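Local coordinates for protein dihydrofolate reductase (Moritella profunda, PDB 3IA4) that probably reduces 7,8-dihydrofolate to tetrahydrofolate with NADPH, a key step of folate metabolism, and binds the inhibitor methotrexate, at residues Y130-Y143 against N149-V161. Numbering follows the deposited sequence.
Sequences YEQYNWQEIEHESY and NPHNYRFSLLERV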
loop_
_atom_site.group_PDB
_atom_site.type_symbol
_atom_site.label_atom_id
_atom_site.label_comp_id
_atom_site.label_asym_id
_atom_site.label_seq_id
_atom_site.Cartn_x
_atom_site.Cartn_y
_atom_site.Cartn_z
ATOM N N TYR A 130 7.632 -3.406 -10.893
ATOM C CA TYR A 130 8.703 -3.709 -9.963
ATOM C C TYR A 130 9.652 -4.774 -10.511
ATOM O O TYR A 130 10.820 -4.875 -10.089
ATOM C CB TYR A 130 8.098 -4.147 -8.603
ATOM C CG TYR A 130 7.328 -5.441 -8.657
ATOM C CD1 TYR A 130 5.966 -5.465 -9.083
ATOM C CD2 TYR A 130 7.933 -6.658 -8.320
ATOM C CE1 TYR A 130 5.247 -6.652 -9.155
ATOM C CE2 TYR A 130 7.202 -7.865 -8.392
ATOM C CZ TYR A 130 5.876 -7.843 -8.796
ATOM O OH TYR A 130 5.209 -9.021 -8.870
ATOM N N GLU A 131 9.179 -5.516 -11.506
ATOM C CA GLU A 131 9.992 -6.614 -12.021
ATOM C C GLU A 131 11.158 -6.070 -12.852
ATOM O O GLU A 131 12.041 -6.820 -13.226
ATOM C CB GLU A 131 9.118 -7.595 -12.833
ATOM C CG GLU A 131 7.794 -7.970 -12.114
ATOM C CD GLU A 131 6.487 -7.124 -12.551
ATOM O OE1 GLU A 131 6.420 -5.820 -12.498
ATOM O OE2 GLU A 131 5.449 -7.817 -12.903
ATOM N N GLN A 132 11.226 -4.768 -13.079
ATOM C CA GLN A 132 12.472 -4.192 -13.685
ATOM C C GLN A 132 13.693 -4.234 -12.748
ATOM O O GLN A 132 14.852 -4.089 -13.188
ATOM C CB GLN A 132 12.231 -2.754 -14.152
ATOM C CG GLN A 132 12.119 -1.804 -13.025
ATOM C CD GLN A 132 11.874 -0.353 -13.481
ATOM O OE1 GLN A 132 11.701 -0.053 -14.673
ATOM N NE2 GLN A 132 11.821 0.542 -12.512
ATOM N N TYR A 133 13.417 -4.458 -11.464
ATOM C CA TYR A 133 14.464 -4.688 -10.443
ATOM C C TYR A 133 14.510 -6.171 -10.009
ATOM O O TYR A 133 13.675 -6.988 -10.410
ATOM C CB TYR A 133 14.171 -3.815 -9.217
ATOM C CG TYR A 133 14.127 -2.346 -9.510
ATOM C CD1 TYR A 133 13.108 -1.566 -9.024
ATOM C CD2 TYR A 133 15.125 -1.730 -10.258
ATOM C CE1 TYR A 133 13.047 -0.196 -9.234
ATOM C CE2 TYR A 133 15.077 -0.341 -10.483
ATOM C CZ TYR A 133 14.032 0.409 -9.956
ATOM O OH TYR A 133 13.982 1.788 -10.177
ATOM N N ASN A 134 15.541 -6.503 -9.254
ATOM C CA ASN A 134 15.730 -7.846 -8.716
ATOM C C ASN A 134 15.330 -7.938 -7.241
ATOM O O ASN A 134 15.648 -7.049 -6.493
ATOM C CB ASN A 134 17.215 -8.277 -8.837
ATOM C CG ASN A 134 17.682 -8.346 -10.290
ATOM O OD1 ASN A 134 16.965 -8.842 -11.168
ATOM N ND2 ASN A 134 18.906 -7.873 -10.533
ATOM N N TRP A 135 14.732 -9.067 -6.838
ATOM C CA TRP A 135 14.086 -9.225 -5.493
ATOM C C TRP A 135 14.344 -10.628 -5.009
ATOM O O TRP A 135 14.548 -11.560 -5.810
ATOM C CB TRP A 135 12.542 -9.036 -5.565
ATOM C CG TRP A 135 12.163 -7.715 -6.163
ATOM C CD1 TRP A 135 11.954 -7.440 -7.529
ATOM C CD2 TRP A 135 12.020 -6.469 -5.466
ATOM N NE1 TRP A 135 11.655 -6.086 -7.671
ATOM C CE2 TRP A 135 11.697 -5.480 -6.429
ATOM C CE3 TRP A 135 12.135 -6.083 -4.115
ATOM C CZ2 TRP A 135 11.467 -4.147 -6.063
ATOM C CZ3 TRP A 135 11.902 -4.786 -3.750
ATOM C CH2 TRP A 135 11.576 -3.807 -4.729
ATOM N N GLN A 136 14.303 -10.804 -3.701
ATOM C CA GLN A 136 14.235 -12.172 -3.214
ATOM C C GLN A 136 13.068 -12.245 -2.253
ATOM O O GLN A 136 12.831 -11.318 -1.488
ATOM C CB GLN A 136 15.516 -12.566 -2.512
ATOM C CG GLN A 136 15.818 -11.768 -1.304
ATOM C CD GLN A 136 17.031 -12.349 -0.576
ATOM O OE1 GLN A 136 18.096 -11.737 -0.533
ATOM N NE2 GLN A 136 16.868 -13.544 -0.024
ATOM N N GLU A 137 12.333 -13.330 -2.338
ATOM C CA GLU A 137 11.159 -13.484 -1.465
ATOM C C GLU A 137 11.595 -13.928 -0.081
ATOM O O GLU A 137 12.408 -14.865 0.025
ATOM C CB GLU A 137 10.192 -14.468 -2.100
ATOM C CG GLU A 137 8.912 -14.619 -1.317
ATOM C CD GLU A 137 7.997 -15.622 -1.952
ATOM O OE1 GLU A 137 8.362 -16.830 -1.960
ATOM O OE2 GLU A 137 6.905 -15.217 -2.438
ATOM N N ILE A 138 11.142 -13.251 0.983
ATOM C CA ILE A 138 11.551 -13.672 2.317
ATOM C C ILE A 138 10.391 -14.134 3.210
ATOM O O ILE A 138 10.648 -14.574 4.358
ATOM C CB ILE A 138 12.274 -12.591 3.077
ATOM C CG1 ILE A 138 11.391 -11.350 3.191
ATOM C CG2 ILE A 138 13.597 -12.255 2.399
ATOM C CD1 ILE A 138 12.089 -10.195 3.950
ATOM N N GLU A 139 9.144 -13.986 2.743
ATOM C CA GLU A 139 7.952 -14.481 3.481
ATOM C C GLU A 139 6.859 -14.734 2.461
ATOM O O GLU A 139 6.805 -14.068 1.414
ATOM C CB GLU A 139 7.401 -13.465 4.495
ATOM C CG GLU A 139 8.358 -13.174 5.619
ATOM C CD GLU A 139 7.644 -12.724 6.880
ATOM O OE1 GLU A 139 8.256 -12.849 7.982
ATOM O OE2 GLU A 139 6.477 -12.261 6.763
ATOM N N HIS A 140 5.961 -15.662 2.775
ATOM C CA HIS A 140 4.889 -15.932 1.811
ATOM C C HIS A 140 3.748 -16.603 2.573
ATOM O O HIS A 140 3.985 -17.260 3.583
ATOM C CB HIS A 140 5.393 -16.898 0.783
ATOM C CG HIS A 140 5.462 -18.297 1.307
ATOM N ND1 HIS A 140 6.523 -18.748 2.055
ATOM C CD2 HIS A 140 4.566 -19.320 1.257
ATOM C CE1 HIS A 140 6.308 -20.003 2.408
ATOM N NE2 HIS A 140 5.120 -20.372 1.949
ATOM N N GLU A 141 2.531 -16.473 2.052
ATOM C CA GLU A 141 1.337 -17.150 2.606
ATOM C C GLU A 141 0.328 -17.321 1.472
ATOM O O GLU A 141 0.197 -16.435 0.654
ATOM C CB GLU A 141 0.728 -16.299 3.743
ATOM C CG GLU A 141 1.726 -15.912 4.851
ATOM C CD GLU A 141 1.239 -14.809 5.842
ATOM O OE1 GLU A 141 1.827 -14.740 6.959
ATOM O OE2 GLU A 141 0.306 -14.011 5.520
ATOM N N SER A 142 -0.366 -18.460 1.395
ATOM C CA SER A 142 -1.435 -18.695 0.396
ATOM C C SER A 142 -2.807 -18.717 1.048
ATOM O O SER A 142 -2.956 -19.275 2.156
ATOM C CB SER A 142 -1.241 -20.080 -0.234
ATOM O OG SER A 142 -0.606 -19.961 -1.474
ATOM N N TYR A 143 -3.805 -18.171 0.365
ATOM C CA TYR A 143 -5.171 -18.093 0.900
ATOM C C TYR A 143 -6.215 -18.525 -0.130
ATOM O O TYR A 143 -6.643 -17.733 -0.991
ATOM C CB TYR A 143 -5.494 -16.673 1.368
ATOM C CG TYR A 143 -4.597 -16.123 2.440
ATOM C CD1 TYR A 143 -3.448 -15.407 2.123
ATOM C CD2 TYR A 143 -4.931 -16.252 3.798
ATOM C CE1 TYR A 143 -2.633 -14.894 3.112
ATOM C CE2 TYR A 143 -4.110 -15.723 4.794
ATOM C CZ TYR A 143 -2.965 -15.048 4.443
ATOM O OH TYR A 143 -2.120 -14.503 5.400
ATOM N N ASN A 149 -14.715 -14.815 0.644
ATOM C CA ASN A 149 -13.676 -14.250 -0.228
ATOM C C ASN A 149 -13.637 -15.089 -1.476
ATOM O O ASN A 149 -13.118 -16.186 -1.455
ATOM C CB ASN A 149 -12.321 -14.335 0.497
ATOM C CG ASN A 149 -12.288 -13.502 1.717
ATOM O OD1 ASN A 149 -12.012 -12.270 1.647
ATOM N ND2 ASN A 149 -12.629 -14.125 2.869
ATOM N N PRO A 150 -14.152 -14.554 -2.598
ATOM C CA PRO A 150 -14.417 -15.347 -3.797
ATOM C C PRO A 150 -13.206 -15.623 -4.693
ATOM O O PRO A 150 -13.361 -16.353 -5.647
ATOM C CB PRO A 150 -15.409 -14.487 -4.582
ATOM C CG PRO A 150 -15.209 -13.038 -4.035
ATOM C CD PRO A 150 -14.705 -13.172 -2.654
ATOM N N HIS A 151 -12.050 -15.052 -4.413
ATOM C CA HIS A 151 -10.893 -15.254 -5.266
ATOM C C HIS A 151 -9.753 -15.782 -4.450
ATOM O O HIS A 151 -9.578 -15.365 -3.313
ATOM C CB HIS A 151 -10.434 -13.856 -5.832
ATOM C CG HIS A 151 -11.570 -13.046 -6.367
ATOM N ND1 HIS A 151 -12.350 -13.490 -7.408
ATOM C CD2 HIS A 151 -12.056 -11.823 -6.025
ATOM C CE1 HIS A 151 -13.300 -12.602 -7.662
ATOM N NE2 HIS A 151 -13.140 -11.576 -6.845
ATOM N N ASN A 152 -8.937 -16.656 -5.046
ATOM C CA ASN A 152 -7.702 -17.055 -4.431
ATOM C C ASN A 152 -6.762 -15.845 -4.358
ATOM O O ASN A 152 -6.724 -15.046 -5.279
ATOM C CB ASN A 152 -7.018 -18.078 -5.315
ATOM C CG ASN A 152 -7.799 -19.386 -5.429
ATOM O OD1 ASN A 152 -8.457 -19.769 -4.506
ATOM N ND2 ASN A 152 -7.715 -20.061 -6.576
ATOM N N TYR A 153 -6.002 -15.761 -3.290
ATOM C CA TYR A 153 -4.939 -14.720 -3.217
ATOM C C TYR A 153 -3.773 -15.219 -2.430
ATOM O O TYR A 153 -3.855 -16.280 -1.794
ATOM C CB TYR A 153 -5.480 -13.369 -2.723
ATOM C CG TYR A 153 -6.004 -13.388 -1.286
ATOM C CD1 TYR A 153 -7.276 -13.859 -0.998
ATOM C CD2 TYR A 153 -5.201 -12.957 -0.246
ATOM C CE1 TYR A 153 -7.745 -13.892 0.354
ATOM C CE2 TYR A 153 -5.660 -12.955 1.088
ATOM C CZ TYR A 153 -6.925 -13.422 1.364
ATOM O OH TYR A 153 -7.361 -13.427 2.691
ATOM N N ARG A 154 -2.648 -14.517 -2.524
ATOM C CA ARG A 154 -1.475 -15.017 -1.814
ATOM C C ARG A 154 -0.638 -13.803 -1.452
ATOM O O ARG A 154 -0.741 -12.741 -2.071
ATOM C CB ARG A 154 -0.658 -16.033 -2.645
ATOM C CG ARG A 154 0.019 -15.371 -3.800
ATOM C CD ARG A 154 0.657 -16.414 -4.751
ATOM N NE ARG A 154 1.199 -15.735 -5.939
ATOM C CZ ARG A 154 0.484 -15.463 -7.031
ATOM N NH1 ARG A 154 1.058 -14.827 -8.062
ATOM N NH2 ARG A 154 -0.823 -15.793 -7.098
ATOM N N PHE A 155 0.134 -13.963 -0.399
ATOM C CA PHE A 155 1.076 -12.923 0.053
ATOM C C PHE A 155 2.522 -13.250 -0.282
ATOM O O PHE A 155 2.959 -14.383 -0.139
ATOM C CB PHE A 155 0.929 -12.825 1.558
ATOM C CG PHE A 155 1.863 -11.847 2.155
ATOM C CD1 PHE A 155 1.721 -10.489 1.837
ATOM C CD2 PHE A 155 2.942 -12.254 2.945
ATOM C CE1 PHE A 155 2.617 -9.547 2.329
ATOM C CE2 PHE A 155 3.853 -11.295 3.462
ATOM C CZ PHE A 155 3.689 -9.957 3.139
ATOM N N SER A 156 3.290 -12.245 -0.724
ATOM C CA SER A 156 4.697 -12.445 -1.013
ATOM C C SER A 156 5.436 -11.217 -0.504
ATOM O O SER A 156 5.151 -10.098 -0.961
ATOM C CB SER A 156 4.850 -12.583 -2.547
ATOM O OG SER A 156 6.185 -12.599 -2.977
ATOM N N LEU A 157 6.387 -11.413 0.410
ATOM C CA LEU A 157 7.195 -10.322 0.862
ATOM C C LEU A 157 8.535 -10.366 0.142
ATOM O O LEU A 157 9.298 -11.341 0.252
ATOM C CB LEU A 157 7.261 -10.352 2.402
ATOM C CG LEU A 157 8.140 -9.348 3.131
ATOM C CD1 LEU A 157 8.157 -8.015 2.574
ATOM C CD2 LEU A 157 7.750 -9.311 4.640
ATOM N N LEU A 158 8.769 -9.347 -0.692
ATOM C CA LEU A 158 10.016 -9.262 -1.451
ATOM C C LEU A 158 10.991 -8.258 -0.862
ATOM O O LEU A 158 10.612 -7.129 -0.464
ATOM C CB LEU A 158 9.746 -8.842 -2.892
ATOM C CG LEU A 158 8.746 -9.640 -3.714
ATOM C CD1 LEU A 158 8.610 -9.045 -5.092
ATOM C CD2 LEU A 158 9.283 -11.067 -3.807
ATOM N N GLU A 159 12.267 -8.633 -0.898
ATOM C CA GLU A 159 13.346 -7.762 -0.463
ATOM C C GLU A 159 14.184 -7.398 -1.667
ATOM O O GLU A 159 14.568 -8.282 -2.431
ATOM C CB GLU A 159 14.190 -8.570 0.533
ATOM C CG GLU A 159 15.117 -7.821 1.371
ATOM C CD GLU A 159 15.853 -8.796 2.292
ATOM O OE1 GLU A 159 16.563 -9.680 1.763
ATOM O OE2 GLU A 159 15.684 -8.689 3.529
ATOM N N ARG A 160 14.503 -6.108 -1.819
ATOM C CA ARG A 160 15.329 -5.660 -2.940
ATOM C C ARG A 160 16.713 -6.283 -2.847
ATOM O O ARG A 160 17.319 -6.322 -1.763
ATOM C CB ARG A 160 15.386 -4.116 -2.984
ATOM C CG ARG A 160 16.154 -3.583 -4.139
ATOM C CD ARG A 160 15.405 -3.583 -5.468
ATOM N NE ARG A 160 16.380 -3.176 -6.498
ATOM C CZ ARG A 160 16.599 -1.934 -6.905
ATOM N NH1 ARG A 160 17.584 -1.701 -7.825
ATOM N NH2 ARG A 160 15.896 -0.910 -6.419
ATOM N N VAL A 161 17.200 -6.792 -3.985
ATOM C CA VAL A 161 18.597 -7.252 -4.138
ATOM C C VAL A 161 19.347 -6.305 -5.060
ATOM O O VAL A 161 18.889 -6.062 -6.177
ATOM C CB VAL A 161 18.614 -8.702 -4.759
ATOM C CG1 VAL A 161 20.047 -9.218 -4.947
ATOM C CG2 VAL A 161 17.823 -9.651 -3.896
HETATM O O HOH W 1 17.774 -4.835 -8.605
HETATM O O HOH W 2 20.747 -7.112 -8.320
#
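Strands 135-143 and 153-160 pair antiparallel, interrupted by a classic beta bulge in which Ile138 and Glu139 both lie opposite Leu157: Ile138 N donates to Leu157 O (2.8 Å), while Leu157 N donates to Glu139 O. Near the C-terminus, the Trp135 indole is sandwiched, with Leu158 CD1 over one face and Arg160 CD over the other, 3.9 Å from the centroid of the six-membered ring. Its NE1 donates in the ring plane to Tyr130 O (2.8 Å), tying the 3-10 turn 130-132 to the hairpin. A bend at chi2 (79°) turns the Arg160 guanidinium flat onto Tyr133, centres 3.9 Å apart and planes at 10°, a stacked cation-pi pair. Replacing Trp135 by alanine would probably leave Leu158 CD1 and Arg160 CD without the indole faces between them, and Tyr130 O without its indole donor. Midway, Ser156 OG donates to the anti lone pair of Glu137 OE2 (2.8 Å). At the far end, Tyr143 CB sits over the Tyr153 ring, 3.6 Å from its centroid. Phe155 and Tyr143 touch Leu31 of helix 26-36, and the side chain of Phe155 is about 7 Å from methotrexate. This is the C-terminal beta hairpin of the dihydrofolate reductase fold, with 135-143 as an edge strand.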